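Local coordinates for protein XoxI (Bacillus cereus ATCC 14579, PDB 3CNW) that is of unknown function but belongs to the polyketide cyclase and lipid transport family of the Bet v 1-like clan, and so may bind a hydrophobic ligand, at residues T8-F13 / A133-F138; D31-I36 / Y127-K132. All blocks are in the same frame, centred on the assembly; numbering follows the deposited sequence.

Contact 1 (T8-F13 / A133-F138); sequences TSMEIF and ALQQAF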
ATOM      1  N   THR A   8     -21.630   0.913   3.657  1.00 31.32           N
ATOM      2  CA  THR A   8     -22.393   1.654   2.673  1.00 32.82           C
ATOM      3  C   THR A   8     -21.960   1.112   1.324  1.00 31.81           C
ATOM      4  O   THR A   8     -20.804   0.731   1.141  1.00 31.29           O
ATOM      5  CB  THR A   8     -22.092   3.183   2.726  1.00 34.95           C
ATOM      6  OG1 THR A   8     -22.388   3.691   4.029  1.00 36.60           O
ATOM      7  CG2 THR A   8     -22.932   3.932   1.705  1.00 35.89           C
ATOM      8  N   SER A   9     -22.895   1.046   0.391  1.00 32.49           N
ATOM      9  CA  SER A   9     -22.588   0.573  -0.947  1.00 33.70           C
ATOM     10  C   SER A   9     -23.077   1.636  -1.915  1.00 33.23           C
ATOM     11  O   SER A   9     -23.913   2.469  -1.563  1.00 32.59           O
ATOM     12  CB  SER A   9     -23.275  -0.765  -1.216  1.00 34.11           C
ATOM     13  OG  SER A   9     -22.655  -1.796  -0.476  1.00 36.06           O
HETATM   14  N   MSE A  10     -22.545   1.616  -3.127  1.00 32.68           N
HETATM   15  CA  MSE A  10     -22.915   2.598  -4.126  1.00 33.44           C
HETATM   16  C   MSE A  10     -22.437   2.081  -5.469  1.00 32.22           C
HETATM   17  O   MSE A  10     -21.287   1.658  -5.601  1.00 29.68           O
HETATM   18  CB  MSE A  10     -22.227   3.936  -3.816  1.00 36.56           C
HETATM   19  CG  MSE A  10     -22.682   5.127  -4.651  1.00 40.82           C
HETATM   20 SE   MSE A  10     -24.397   5.807  -4.068  1.00 49.22          SE
HETATM   21  CE  MSE A  10     -23.897   6.405  -2.288  1.00 44.70           C
ATOM     22  N   GLU A  11     -23.327   2.100  -6.454  1.00 31.45           N
ATOM     23  CA  GLU A  11     -22.974   1.656  -7.789  1.00 31.39           C
ATOM     24  C   GLU A  11     -22.477   2.877  -8.539  1.00 28.17           C
ATOM     25  O   GLU A  11     -23.060   3.952  -8.438  1.00 26.67           O
ATOM     26  CB  GLU A  11     -24.183   1.049  -8.497  1.00 34.29           C
ATOM     27  CG  GLU A  11     -24.584  -0.303  -7.942  1.00 40.61           C
ATOM     28  CD  GLU A  11     -25.797  -0.901  -8.643  1.00 45.69           C
ATOM     29  OE1 GLU A  11     -25.763  -1.039  -9.891  1.00 48.71           O
ATOM     30  OE2 GLU A  11     -26.783  -1.241  -7.947  1.00 45.48           O
ATOM     31  N   ILE A  12     -21.377   2.717  -9.264  1.00 25.21           N
ATOM     32  CA  ILE A  12     -20.797   3.827 -10.006  1.00 23.91           C
ATOM     33  C   ILE A  12     -20.715   3.449 -11.471  1.00 24.74           C
ATOM     34  O   ILE A  12     -20.484   2.288 -11.794  1.00 25.24           O
ATOM     35  CB  ILE A  12     -19.360   4.169  -9.491  1.00 22.78           C
ATOM     36  CG1 ILE A  12     -19.425   4.771  -8.082  1.00 22.70           C
ATOM     37  CG2 ILE A  12     -18.682   5.179 -10.424  1.00 20.04           C
ATOM     38  CD1 ILE A  12     -19.902   3.846  -7.031  1.00 20.21           C
ATOM     39  N   PHE A  13     -20.918   4.424 -12.351  1.00 25.63           N
ATOM     40  CA  PHE A  13     -20.824   4.174 -13.783  1.00 27.69           C
ATOM     41  C   PHE A  13     -19.360   4.271 -14.181  1.00 27.23           C
ATOM     42  O   PHE A  13     -18.889   5.307 -14.662  1.00 27.92           O
ATOM     43  CB  PHE A  13     -21.645   5.188 -14.590  1.00 30.95           C
ATOM     44  CG  PHE A  13     -23.132   5.012 -14.446  1.00 35.89           C
ATOM     45  CD1 PHE A  13     -23.769   3.868 -14.943  1.00 38.00           C
ATOM     46  CD2 PHE A  13     -23.908   5.994 -13.819  1.00 37.25           C
ATOM     47  CE1 PHE A  13     -25.159   3.697 -14.805  1.00 37.11           C
ATOM     48  CE2 PHE A  13     -25.298   5.835 -13.676  1.00 37.60           C
ATOM     49  CZ  PHE A  13     -25.925   4.687 -14.175  1.00 38.28           C
ATOM     50  N   ALA A 133     -20.237  11.472  -3.797  1.00 21.60           N
ATOM     51  CA  ALA A 133     -19.437  12.357  -4.645  1.00 19.01           C
ATOM     52  C   ALA A 133     -18.829  11.509  -5.763  1.00 19.45           C
ATOM     53  O   ALA A 133     -18.812  11.909  -6.923  1.00 20.43           O
ATOM     54  CB  ALA A 133     -18.348  13.011  -3.836  1.00 15.66           C
ATOM     55  N   LEU A 134     -18.346  10.327  -5.401  1.00 18.52           N
ATOM     56  CA  LEU A 134     -17.753   9.419  -6.372  1.00 18.47           C
ATOM     57  C   LEU A 134     -18.785   9.076  -7.457  1.00 19.70           C
ATOM     58  O   LEU A 134     -18.463   9.075  -8.646  1.00 21.20           O
ATOM     59  CB  LEU A 134     -17.265   8.149  -5.655  1.00 15.69           C
ATOM     60  CG  LEU A 134     -16.561   7.054  -6.455  1.00 15.77           C
ATOM     61  CD1 LEU A 134     -15.396   7.643  -7.247  1.00 16.36           C
ATOM     62  CD2 LEU A 134     -16.068   5.958  -5.503  1.00 14.00           C
ATOM     63  N   GLN A 135     -20.024   8.803  -7.055  1.00 19.34           N
ATOM     64  CA  GLN A 135     -21.056   8.479  -8.029  1.00 20.56           C
ATOM     65  C   GLN A 135     -21.302   9.668  -8.948  1.00 20.63           C
ATOM     66  O   GLN A 135     -21.511   9.502 -10.150  1.00 21.56           O
ATOM     67  CB  GLN A 135     -22.369   8.094  -7.344  1.00 19.20           C
ATOM     68  CG  GLN A 135     -23.363   7.462  -8.292  1.00 19.54           C
ATOM     69  CD  GLN A 135     -24.721   7.231  -7.657  1.00 21.69           C
ATOM     70  OE1 GLN A 135     -25.475   8.180  -7.397  1.00 22.63           O
ATOM     71  NE2 GLN A 135     -25.040   5.965  -7.393  1.00 18.91           N
ATOM     72  N   GLN A 136     -21.291  10.871  -8.388  1.00 20.71           N
ATOM     73  CA  GLN A 136     -21.502  12.064  -9.200  1.00 22.21           C
ATOM     74  C   GLN A 136     -20.302  12.340 -10.112  1.00 21.21           C
ATOM     75  O   GLN A 136     -20.466  12.783 -11.245  1.00 17.83           O
ATOM     76  CB  GLN A 136     -21.765  13.281  -8.306  1.00 24.56           C
ATOM     77  CG  GLN A 136     -23.123  13.270  -7.640  1.00 29.87           C
ATOM     78  CD  GLN A 136     -24.266  13.001  -8.630  1.00 34.34           C
ATOM     79  OE1 GLN A 136     -24.696  11.854  -8.812  1.00 35.68           O
ATOM     80  NE2 GLN A 136     -24.747  14.058  -9.283  1.00 33.05           N
ATOM     81  N   ALA A 137     -19.100  12.058  -9.618  1.00 20.53           N
ATOM     82  CA  ALA A 137     -17.908  12.298 -10.402  1.00 22.73           C
ATOM     83  C   ALA A 137     -17.950  11.542 -11.733  1.00 24.67           C
ATOM     84  O   ALA A 137     -17.754  12.126 -12.797  1.00 24.47           O
ATOM     85  CB  ALA A 137     -16.664  11.915  -9.602  1.00 19.37           C
ATOM     86  N   PHE A 138     -18.222  10.247 -11.679  1.00 26.49           N
ATOM     87  CA  PHE A 138     -18.275   9.458 -12.897  1.00 31.65           C
ATOM     88  C   PHE A 138     -19.484   9.741 -13.764  1.00 34.09           C
ATOM     89  O   PHE A 138     -19.406   9.633 -14.988  1.00 34.38           O
ATOM     90  CB  PHE A 138     -18.200   7.973 -12.562  1.00 30.82           C
ATOM     91  CG  PHE A 138     -16.804   7.493 -12.351  1.00 31.20           C
ATOM     92  CD1 PHE A 138     -16.083   6.937 -13.411  1.00 32.07           C
ATOM     93  CD2 PHE A 138     -16.169   7.663 -11.115  1.00 30.49           C
ATOM     94  CE1 PHE A 138     -14.744   6.564 -13.253  1.00 30.66           C
ATOM     95  CE2 PHE A 138     -14.827   7.293 -10.944  1.00 29.22           C
ATOM     96  CZ  PHE A 138     -14.117   6.741 -12.018  1.00 31.02           C
TER
HETATM   97  O   HOH W   1     -21.935   7.082 -11.456  1.00 13.54           O
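Gln135 reaches back to strand 8-12 because its CG stands anti to the backbone N (chi1 -167°) and the chain runs on extended. This carries the amide to the backbone of Glu11. Ile12 holds CG1 beside its own backbone N. CG1 thereby reaches Leu134, while CG2 reaches Phe138.

The amide of Gln135 makes the direct polar link. Its NE2 donates to Glu11 O at 3.0 Å, and the N-H...O angle of 168° makes the bond nearly straight. The donor lies in the plane of the Glu11 carbonyl, and the acceptor lies close to the plane of the amide. The same NE2 sits 3.4 Å from SE of Met10, a selenomethionine whose chain bends and lies roughly perpendicular to the glutamine chain. Gln135 OE1 is held by Lys132 NZ, one turn earlier in the helix, so both ends of the amide are engaged and its rotation is fixed.

Ile12 fills the apolar part. Its CG1 packs against Leu134 CG at 4.0 Å, and its CG2 meets Phe138 CG at 3.5 Å. Val19 of helix 16-23 touches both Ile12 and Leu134 and extends this core. Phe13 O lies 3.5 Å from Phe138 CB, obliquely placed to the ring. A water accepts from Phe13 N at 3.0 Å and donates to Gln135 O, joining the two backbones where the strand ends.

The strand segment and the helix segment run almost parallel, 4° apart, with axes 8.0 Å from each other. One direct bond and one water bridge tie the strand backbone to the helix. The chemistry is therefore mixed: a buried isoleucine packs on the helix, while a glutamine and a water satisfy backbone polar groups beside it.

Contact 2 (D31-I36 / Y127-K132); sequences DWLPYI and YSDGLK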
ATOM      1  N   ASP A  31      -8.998  13.484  -3.834  1.00 23.24           N
ATOM      2  CA  ASP A  31      -9.391  13.446  -5.246  1.00 22.68           C
ATOM      3  C   ASP A  31     -10.863  13.073  -5.390  1.00 21.19           C
ATOM      4  O   ASP A  31     -11.420  13.204  -6.475  1.00 21.91           O
ATOM      5  CB  ASP A  31      -8.596  12.413  -6.058  1.00 23.96           C
ATOM      6  CG  ASP A  31      -7.130  12.754  -6.193  1.00 29.27           C
ATOM      7  OD1 ASP A  31      -6.797  13.937  -6.446  1.00 29.88           O
ATOM      8  OD2 ASP A  31      -6.305  11.811  -6.072  1.00 31.03           O
ATOM      9  N   TRP A  32     -11.500  12.600  -4.321  1.00 21.16           N
ATOM     10  CA  TRP A  32     -12.895  12.187  -4.445  1.00 19.20           C
ATOM     11  C   TRP A  32     -13.784  12.283  -3.201  1.00 19.95           C
ATOM     12  O   TRP A  32     -15.010  12.166  -3.295  1.00 21.12           O
ATOM     13  CB  TRP A  32     -12.937  10.753  -4.947  1.00 18.47           C
ATOM     14  CG  TRP A  32     -12.307   9.777  -3.992  1.00 17.47           C
ATOM     15  CD1 TRP A  32     -10.983   9.495  -3.867  1.00 18.74           C
ATOM     16  CD2 TRP A  32     -12.991   8.943  -3.046  1.00 16.49           C
ATOM     17  NE1 TRP A  32     -10.791   8.524  -2.905  1.00 17.17           N
ATOM     18  CE2 TRP A  32     -12.006   8.164  -2.388  1.00 17.06           C
ATOM     19  CE3 TRP A  32     -14.341   8.766  -2.700  1.00 15.12           C
ATOM     20  CZ2 TRP A  32     -12.333   7.222  -1.392  1.00 14.15           C
ATOM     21  CZ3 TRP A  32     -14.661   7.825  -1.709  1.00 13.85           C
ATOM     22  CH2 TRP A  32     -13.655   7.066  -1.075  1.00 14.71           C
ATOM     23  N   LEU A  33     -13.175  12.472  -2.038  1.00 19.17           N
ATOM     24  CA  LEU A  33     -13.931  12.559  -0.797  1.00 18.12           C
ATOM     25  C   LEU A  33     -13.982  13.995  -0.309  1.00 17.66           C
ATOM     26  O   LEU A  33     -13.004  14.501   0.226  1.00 20.60           O
ATOM     27  CB  LEU A  33     -13.280  11.669   0.268  1.00 17.21           C
ATOM     28  CG  LEU A  33     -13.724  11.814   1.725  1.00 15.40           C
ATOM     29  CD1 LEU A  33     -15.204  11.568   1.876  1.00 15.86           C
ATOM     30  CD2 LEU A  33     -12.950  10.818   2.544  1.00 18.85           C
ATOM     31  N   PRO A  34     -15.135  14.662  -0.468  1.00 16.66           N
ATOM     32  CA  PRO A  34     -15.285  16.050  -0.038  1.00 17.44           C
ATOM     33  C   PRO A  34     -14.833  16.307   1.397  1.00 20.16           C
ATOM     34  O   PRO A  34     -14.305  17.369   1.711  1.00 22.20           O
ATOM     35  CB  PRO A  34     -16.782  16.308  -0.227  1.00 15.91           C
ATOM     36  CG  PRO A  34     -17.151  15.414  -1.354  1.00 15.09           C
ATOM     37  CD  PRO A  34     -16.417  14.142  -0.986  1.00 18.33           C
ATOM     38  N   TYR A  35     -15.035  15.324   2.264  1.00 22.39           N
ATOM     39  CA  TYR A  35     -14.683  15.443   3.672  1.00 21.98           C
ATOM     40  C   TYR A  35     -13.184  15.559   3.969  1.00 21.43           C
ATOM     41  O   TYR A  35     -12.799  16.005   5.051  1.00 21.85           O
ATOM     42  CB  TYR A  35     -15.247  14.245   4.425  1.00 23.48           C
ATOM     43  CG  TYR A  35     -15.077  14.352   5.909  1.00 26.97           C
ATOM     44  CD1 TYR A  35     -15.816  15.271   6.650  1.00 28.71           C
ATOM     45  CD2 TYR A  35     -14.189  13.526   6.584  1.00 29.17           C
ATOM     46  CE1 TYR A  35     -15.680  15.362   8.036  1.00 29.26           C
ATOM     47  CE2 TYR A  35     -14.042  13.606   7.971  1.00 30.74           C
ATOM     48  CZ  TYR A  35     -14.792  14.525   8.690  1.00 30.53           C
ATOM     49  OH  TYR A  35     -14.653  14.595  10.065  1.00 33.76           O
ATOM     50  N   ILE A  36     -12.343  15.137   3.028  1.00 19.60           N
ATOM     51  CA  ILE A  36     -10.893  15.194   3.223  1.00 19.51           C
ATOM     52  C   ILE A  36     -10.226  16.057   2.166  1.00 19.40           C
ATOM     53  O   ILE A  36      -9.726  15.554   1.164  1.00 19.69           O
ATOM     54  CB  ILE A  36     -10.258  13.781   3.189  1.00 18.65           C
ATOM     55  CG1 ILE A  36     -10.863  12.923   4.300  1.00 19.58           C
ATOM     56  CG2 ILE A  36      -8.750  13.866   3.404  1.00 16.32           C
ATOM     57  CD1 ILE A  36     -10.747  13.552   5.703  1.00 18.15           C
ATOM     58  N   TYR A 127     -18.778   8.055   4.911  1.00 17.55           N
ATOM     59  CA  TYR A 127     -18.752   7.080   3.837  1.00 18.29           C
ATOM     60  C   TYR A 127     -19.706   7.529   2.733  1.00 20.93           C
ATOM     61  O   TYR A 127     -19.307   7.622   1.569  1.00 21.13           O
ATOM     62  CB  TYR A 127     -19.167   5.705   4.352  1.00 19.52           C
ATOM     63  CG  TYR A 127     -18.256   5.116   5.412  1.00 18.93           C
ATOM     64  CD1 TYR A 127     -17.000   5.670   5.684  1.00 19.15           C
ATOM     65  CD2 TYR A 127     -18.646   3.994   6.139  1.00 19.68           C
ATOM     66  CE1 TYR A 127     -16.150   5.115   6.664  1.00 18.69           C
ATOM     67  CE2 TYR A 127     -17.811   3.426   7.120  1.00 17.63           C
ATOM     68  CZ  TYR A 127     -16.566   3.989   7.381  1.00 20.55           C
ATOM     69  OH  TYR A 127     -15.748   3.443   8.358  1.00 17.02           O
ATOM     70  N   SER A 128     -20.959   7.820   3.103  1.00 22.40           N
ATOM     71  CA  SER A 128     -21.977   8.275   2.142  1.00 22.51           C
ATOM     72  C   SER A 128     -21.526   9.522   1.385  1.00 21.42           C
ATOM     73  O   SER A 128     -21.708   9.619   0.170  1.00 21.30           O
ATOM     74  CB  SER A 128     -23.315   8.585   2.846  1.00 23.81           C
ATOM     75  OG  SER A 128     -24.296   9.095   1.931  1.00 24.60           O
ATOM     76  N   ASP A 129     -20.956  10.475   2.107  1.00 19.94           N
ATOM     77  CA  ASP A 129     -20.466  11.711   1.509  1.00 21.04           C
ATOM     78  C   ASP A 129     -19.506  11.400   0.359  1.00 21.45           C
ATOM     79  O   ASP A 129     -19.648  11.927  -0.751  1.00 20.54           O
ATOM     80  CB  ASP A 129     -19.747  12.543   2.572  1.00 21.65           C
ATOM     81  CG  ASP A 129     -19.142  13.807   2.015  1.00 26.16           C
ATOM     82  OD1 ASP A 129     -19.912  14.705   1.594  1.00 28.16           O
ATOM     83  OD2 ASP A 129     -17.893  13.902   1.997  1.00 25.83           O
ATOM     84  N   GLY A 130     -18.538  10.528   0.633  1.00 20.88           N
ATOM     85  CA  GLY A 130     -17.555  10.154  -0.366  1.00 20.67           C
ATOM     86  C   GLY A 130     -18.073   9.263  -1.483  1.00 20.87           C
ATOM     87  O   GLY A 130     -17.728   9.474  -2.644  1.00 22.06           O
ATOM     88  N   LEU A 131     -18.887   8.263  -1.156  1.00 19.49           N
ATOM     89  CA  LEU A 131     -19.408   7.386  -2.200  1.00 20.00           C
ATOM     90  C   LEU A 131     -20.364   8.134  -3.140  1.00 20.95           C
ATOM     91  O   LEU A 131     -20.429   7.834  -4.342  1.00 19.77           O
ATOM     92  CB  LEU A 131     -20.131   6.171  -1.600  1.00 18.20           C
ATOM     93  CG  LEU A 131     -19.340   5.154  -0.768  1.00 16.27           C
ATOM     94  CD1 LEU A 131     -20.157   3.878  -0.674  1.00 14.72           C
ATOM     95  CD2 LEU A 131     -17.995   4.849  -1.406  1.00 16.17           C
ATOM     96  N   LYS A 132     -21.104   9.100  -2.591  1.00 20.29           N
ATOM     97  CA  LYS A 132     -22.048   9.890  -3.375  1.00 20.19           C
ATOM     98  C   LYS A 132     -21.273  10.814  -4.311  1.00 20.47           C
ATOM     99  O   LYS A 132     -21.600  10.923  -5.494  1.00 21.02           O
ATOM    100  CB  LYS A 132     -22.946  10.703  -2.450  1.00 20.81           C
ATOM    101  CG  LYS A 132     -24.041  11.501  -3.145  1.00 23.45           C
ATOM    102  CD  LYS A 132     -25.305  10.695  -3.333  1.00 23.36           C
ATOM    103  CE  LYS A 132     -25.198   9.742  -4.493  1.00 26.94           C
ATOM    104  NZ  LYS A 132     -26.415   8.887  -4.558  1.00 29.46           N
TER
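The indole of Trp32 presents its edge to Gly130. Gly130 O lies in the ring plane, 3.5 Å from Trp32 CE3. One face of the indole carries CB of the next residue, Leu33, 4.2 Å above the plane and nearer the edge of the ring than its centre. Leu22 and Ile23 of helix 16-23 also touch the Trp32 side chain.

Gly130 is where the loop comes closest to the helix backbone. Leu33 CD1 rests on Gly130 CA at 3.5 Å. Gly130 has no side chain, and its backbone lies directly against Leu33 CD1 and the edge of the indole.

Asp129 points its carboxylate at the turn. With CG anti to the backbone N (chi1 177°), OD2 comes 3.2 Å from Tyr35 N. The hydrogen bond there is weak, with an N-H...O angle of 126°. The same oxygen lies 3.3 Å from Pro34 CD, and the proline and aspartate side chains lie alongside, pointing opposite ways.

Residues Leu33 to Ile36 form a type I beta turn, closed by Ile36 N to Leu33 O. Tyr35 OH makes a weak hydrogen bond to Asn52.

This packing joins the loop between helix 16-23 and strand 38-42 to the long C-terminal helix 116-139, an element characteristic of the Bet v 1-like helix-grip fold.

Contact 1 and contact 2 have centres about 10 Å apart and use successive parts of helix 116-139. Along the chain, strand segment 8-13 comes first and loop segment 31-36 second. Helix segments 127-132 and 133-138 then follow directly one after the other. The contacts touch each other: Ala133 CB lies 3.6 Å from Pro34 CD, and Met10 CG lies 3.5 Å from Leu131 O. Contact 1 fastens the helix to strand 4-12, an outermost strand, within this chain, of the antiparallel sheet. Contact 2 fastens it to the loop leading into strand 38-42, the other outermost strand within this chain. The long helix thus joins early parts of the chain, as in Bet v 1-like proteins.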